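Local structure of guanine nucleotide exchange factor SRM1 (Saccharomyces cerevisiae, 3OF7) at residues A[397-411]-A[415-427]. The protein promotes the exchange of GDP for GTP on the small GTPases GSP1 and GSP2, binds chromatin and controls RNA metabolism and nuclear transport. Residues are numbered along the deposited sequence; the frame is centred on the assembly and turned at random.
Sequences IAYSWGFGETYAVGL and EDDTEVPTRIKNT
Trp-401 and Pro-421 meet across the third and fourth strands of a four-stranded beta-propeller blade, 398-402 and 421-423, in the seventh RCC1 repeat. The proline lies over one face of the indole. Its CG is 3.8 Å from the centroid of the six-membered ring, a CH-pi contact offset toward the rim at CE3. With CG flanked by both backbone neighbours of CA (chi1 67°), the indole lies back along its own strand, toward Tyr-399, and turns a face to the proline.

The strands are antiparallel. Ser-400 and Thr-422 exchange backbone hydrogen bonds, and so do Gly-402 and Thr-418. A beta bulge between these pairs shifts the register by two residues, where segment 415-427 bends at Val-420.

Tyr-399 makes a second CH-pi contact. Arg-423 CA stands over one face of its ring, 4.0 Å from the centroid. The arginine runs on extended, and its CG touches Ile-397 CG2 at 3.7 Å. Met-463 of helix 453-464 touches all three side chains.

Ser-400, Thr-418 and Thr-422 point to the other face of the sheet. There the 403-411 loop folds back over them. Leu-411 CD1 packs on Thr-418 CG2 at 3.7 Å, while Leu-411 CD2 is 4.0 Å from Ile-424 CG1. Ser-400 OG donates a short bond of 2.6 Å to Val-409 O, tying the loop to the strand.

Just beyond the end of strand 398-402, Gly-404 meets the carboxylate of Asp-417, the residue before strand 418-419. Asp-417 OD1 accepts from Gly-404 N at 2.9 Å, on the anti side and 21° out of the carboxylate plane.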
# COMPACT_ATOMS: atom_id res chain seq x y z
N ILE A 397 11.46 15.03 -1.69
CA ILE A 397 11.11 15.06 -3.10
C ILE A 397 10.70 13.63 -3.47
O ILE A 397 11.40 12.68 -3.11
CB ILE A 397 12.30 15.56 -3.97
CG1 ILE A 397 12.59 17.04 -3.65
CG2 ILE A 397 12.02 15.38 -5.47
CD1 ILE A 397 13.69 17.68 -4.50
N ALA A 398 9.57 13.50 -4.15
CA ALA A 398 9.05 12.20 -4.59
C ALA A 398 9.61 11.77 -5.96
O ALA A 398 9.86 12.61 -6.84
CB ALA A 398 7.52 12.21 -4.61
N TYR A 399 9.79 10.46 -6.11
CA TYR A 399 10.36 9.84 -7.32
C TYR A 399 9.47 8.69 -7.72
O TYR A 399 9.06 7.90 -6.87
CB TYR A 399 11.77 9.31 -7.05
CG TYR A 399 12.81 10.40 -6.88
CD1 TYR A 399 12.81 11.20 -5.74
CD2 TYR A 399 13.79 10.63 -7.85
CE1 TYR A 399 13.74 12.22 -5.57
CE2 TYR A 399 14.73 11.65 -7.69
CZ TYR A 399 14.70 12.43 -6.55
OH TYR A 399 15.62 13.44 -6.37
N SER A 400 9.18 8.58 -9.01
CA SER A 400 8.26 7.55 -9.48
C SER A 400 8.82 6.80 -10.68
O SER A 400 9.73 7.29 -11.37
CB SER A 400 6.91 8.17 -9.83
OG SER A 400 7.07 9.13 -10.87
N TRP A 401 8.27 5.62 -10.92
CA TRP A 401 8.66 4.80 -12.06
C TRP A 401 7.65 3.68 -12.28
O TRP A 401 6.79 3.43 -11.43
CB TRP A 401 10.07 4.22 -11.88
CG TRP A 401 10.22 3.19 -10.77
CD1 TRP A 401 10.28 1.83 -10.91
CD2 TRP A 401 10.37 3.45 -9.36
NE1 TRP A 401 10.46 1.23 -9.69
CE2 TRP A 401 10.51 2.20 -8.72
CE3 TRP A 401 10.38 4.62 -8.58
CZ2 TRP A 401 10.67 2.08 -7.34
CZ3 TRP A 401 10.54 4.50 -7.20
CH2 TRP A 401 10.69 3.23 -6.59
N GLY A 402 7.78 3.01 -13.42
CA GLY A 402 6.92 1.89 -13.75
C GLY A 402 5.98 2.19 -14.90
O GLY A 402 6.29 2.99 -15.78
N PHE A 403 4.83 1.52 -14.88
CA PHE A 403 3.83 1.61 -15.93
C PHE A 403 3.34 3.05 -16.11
O PHE A 403 2.94 3.69 -15.14
CB PHE A 403 2.67 0.68 -15.58
CG PHE A 403 1.64 0.52 -16.67
CD1 PHE A 403 0.30 0.70 -16.39
CD2 PHE A 403 2.02 0.17 -17.96
CE1 PHE A 403 -0.67 0.53 -17.40
CE2 PHE A 403 1.07 -0.02 -18.97
CZ PHE A 403 -0.28 0.18 -18.69
N GLY A 404 3.39 3.55 -17.34
CA GLY A 404 3.12 4.96 -17.60
C GLY A 404 1.78 5.30 -18.23
O GLY A 404 1.37 6.45 -18.23
N GLU A 405 1.10 4.29 -18.78
CA GLU A 405 -0.12 4.52 -19.57
C GLU A 405 -1.27 5.20 -18.81
O GLU A 405 -2.09 5.89 -19.41
CB GLU A 405 -0.56 3.19 -20.18
CG GLU A 405 -1.77 3.24 -21.09
CD GLU A 405 -2.05 1.87 -21.69
OE1 GLU A 405 -1.17 1.36 -22.42
OE2 GLU A 405 -3.12 1.30 -21.40
N THR A 406 -1.34 5.02 -17.50
CA THR A 406 -2.41 5.65 -16.73
C THR A 406 -1.96 6.92 -16.01
O THR A 406 -2.75 7.52 -15.27
CB THR A 406 -3.05 4.67 -15.73
OG1 THR A 406 -2.02 3.97 -15.04
CG2 THR A 406 -3.96 3.66 -16.47
N TYR A 407 -0.72 7.33 -16.25
CA TYR A 407 -0.12 8.57 -15.70
C TYR A 407 0.00 8.55 -14.18
O TYR A 407 0.12 9.59 -13.54
CB TYR A 407 -0.90 9.83 -16.16
CG TYR A 407 -1.20 9.84 -17.64
CD1 TYR A 407 -0.21 10.18 -18.57
CD2 TYR A 407 -2.46 9.48 -18.12
CE1 TYR A 407 -0.48 10.18 -19.93
CE2 TYR A 407 -2.74 9.47 -19.49
CZ TYR A 407 -1.74 9.83 -20.38
OH TYR A 407 -2.00 9.83 -21.74
N ALA A 408 -0.02 7.34 -13.61
CA ALA A 408 0.07 7.17 -12.16
C ALA A 408 1.45 7.58 -11.62
O ALA A 408 1.60 7.81 -10.42
CB ALA A 408 -0.24 5.71 -11.80
N VAL A 409 2.44 7.66 -12.51
CA VAL A 409 3.77 8.12 -12.12
C VAL A 409 3.84 9.65 -11.98
O VAL A 409 4.78 10.16 -11.36
CB VAL A 409 4.89 7.58 -13.07
CG1 VAL A 409 4.96 6.06 -13.01
CG2 VAL A 409 4.67 8.05 -14.52
N GLY A 410 2.85 10.35 -12.53
CA GLY A 410 2.77 11.82 -12.43
C GLY A 410 3.93 12.55 -13.09
O GLY A 410 4.44 13.56 -12.57
N LEU A 411 4.37 12.04 -14.23
CA LEU A 411 5.51 12.61 -14.93
C LEU A 411 5.13 13.37 -16.20
O LEU A 411 5.97 13.66 -17.05
CB LEU A 411 6.58 11.54 -15.18
CG LEU A 411 7.22 10.99 -13.89
CD1 LEU A 411 8.09 9.76 -14.16
CD2 LEU A 411 8.04 12.06 -13.14
N GLU A 415 2.96 8.64 -22.29
CA GLU A 415 2.39 7.32 -21.94
C GLU A 415 3.44 6.24 -21.67
O GLU A 415 3.15 5.23 -21.02
CB GLU A 415 1.43 6.84 -23.04
CG GLU A 415 0.06 7.48 -22.98
CD GLU A 415 -0.91 6.86 -23.98
OE1 GLU A 415 -1.54 7.62 -24.74
OE2 GLU A 415 -1.04 5.61 -24.00
N ASP A 416 4.66 6.45 -22.17
CA ASP A 416 5.71 5.43 -22.10
C ASP A 416 6.08 5.12 -20.65
O ASP A 416 6.06 6.01 -19.79
CB ASP A 416 6.96 5.85 -22.87
CG ASP A 416 6.64 6.35 -24.26
OD1 ASP A 416 6.32 7.55 -24.41
OD2 ASP A 416 6.70 5.53 -25.20
N ASP A 417 6.42 3.86 -20.39
CA ASP A 417 6.85 3.44 -19.05
C ASP A 417 8.13 4.15 -18.63
O ASP A 417 8.97 4.48 -19.48
CB ASP A 417 7.04 1.93 -19.00
CG ASP A 417 5.78 1.16 -19.39
OD1 ASP A 417 4.66 1.69 -19.22
OD2 ASP A 417 5.92 0.02 -19.86
N THR A 418 8.26 4.41 -17.33
CA THR A 418 9.42 5.09 -16.76
C THR A 418 10.38 4.07 -16.15
O THR A 418 10.02 3.35 -15.20
CB THR A 418 9.01 6.16 -15.73
OG1 THR A 418 8.18 7.15 -16.36
CG2 THR A 418 10.23 6.85 -15.13
N GLU A 419 11.59 4.01 -16.69
CA GLU A 419 12.53 2.92 -16.42
C GLU A 419 13.18 2.91 -15.03
O GLU A 419 13.39 1.85 -14.45
CB GLU A 419 13.62 2.86 -17.50
CG GLU A 419 14.46 1.60 -17.46
CD GLU A 419 15.39 1.48 -18.65
OE1 GLU A 419 15.78 2.53 -19.21
OE2 GLU A 419 15.74 0.34 -19.03
N VAL A 420 13.51 4.09 -14.52
CA VAL A 420 14.20 4.22 -13.24
C VAL A 420 13.50 5.30 -12.42
O VAL A 420 12.78 6.11 -12.98
CB VAL A 420 15.70 4.60 -13.41
CG1 VAL A 420 16.48 3.45 -14.04
CG2 VAL A 420 15.86 5.89 -14.24
N PRO A 421 13.71 5.30 -11.08
CA PRO A 421 13.09 6.32 -10.23
C PRO A 421 13.39 7.74 -10.74
O PRO A 421 14.56 8.12 -10.87
CB PRO A 421 13.72 6.06 -8.87
CG PRO A 421 14.00 4.58 -8.89
CD PRO A 421 14.47 4.32 -10.29
N THR A 422 12.34 8.49 -11.01
CA THR A 422 12.45 9.78 -11.67
C THR A 422 11.74 10.85 -10.86
O THR A 422 10.57 10.71 -10.47
CB THR A 422 11.91 9.69 -13.12
OG1 THR A 422 12.66 8.70 -13.84
CG2 THR A 422 12.02 11.01 -13.86
N ARG A 423 12.47 11.93 -10.60
CA ARG A 423 11.96 13.06 -9.82
C ARG A 423 10.64 13.60 -10.35
O ARG A 423 10.50 13.85 -11.55
CB ARG A 423 13.02 14.16 -9.82
CG ARG A 423 12.65 15.44 -9.13
CD ARG A 423 13.82 16.40 -9.23
NE ARG A 423 13.55 17.69 -8.63
CZ ARG A 423 14.32 18.77 -8.80
NH1 ARG A 423 15.39 18.70 -9.58
NH2 ARG A 423 14.00 19.91 -8.20
N ILE A 424 9.66 13.76 -9.46
CA ILE A 424 8.43 14.45 -9.80
C ILE A 424 8.65 15.93 -9.50
O ILE A 424 8.83 16.33 -8.34
CB ILE A 424 7.21 13.91 -9.01
CG1 ILE A 424 7.00 12.41 -9.31
CG2 ILE A 424 5.96 14.72 -9.36
CD1 ILE A 424 6.00 11.71 -8.38
N LYS A 425 8.66 16.73 -10.57
CA LYS A 425 8.77 18.18 -10.48
C LYS A 425 7.56 18.80 -11.16
O LYS A 425 7.37 18.64 -12.37
CB LYS A 425 10.07 18.65 -11.15
CG LYS A 425 10.41 20.13 -10.96
CD LYS A 425 11.77 20.44 -11.58
CE LYS A 425 12.16 21.89 -11.38
NZ LYS A 425 13.53 22.15 -11.94
N ASN A 426 6.72 19.48 -10.37
CA ASN A 426 5.61 20.26 -10.90
C ASN A 426 5.33 21.40 -9.94
O ASN A 426 5.73 21.33 -8.78
CB ASN A 426 4.35 19.40 -11.21
CG ASN A 426 3.39 19.24 -10.01
OD1 ASN A 426 3.80 18.98 -8.88
ND2 ASN A 426 2.10 19.36 -10.29
N THR A 427 4.69 22.46 -10.44
CA THR A 427 4.43 23.66 -9.63
C THR A 427 3.80 23.33 -8.27
O THR A 427 4.25 23.82 -7.24
CB THR A 427 3.53 24.67 -10.39
OG1 THR A 427 4.07 24.89 -11.70
CG2 THR A 427 3.45 26.01 -9.65
O HOH W 1 8.32 15.73 -5.46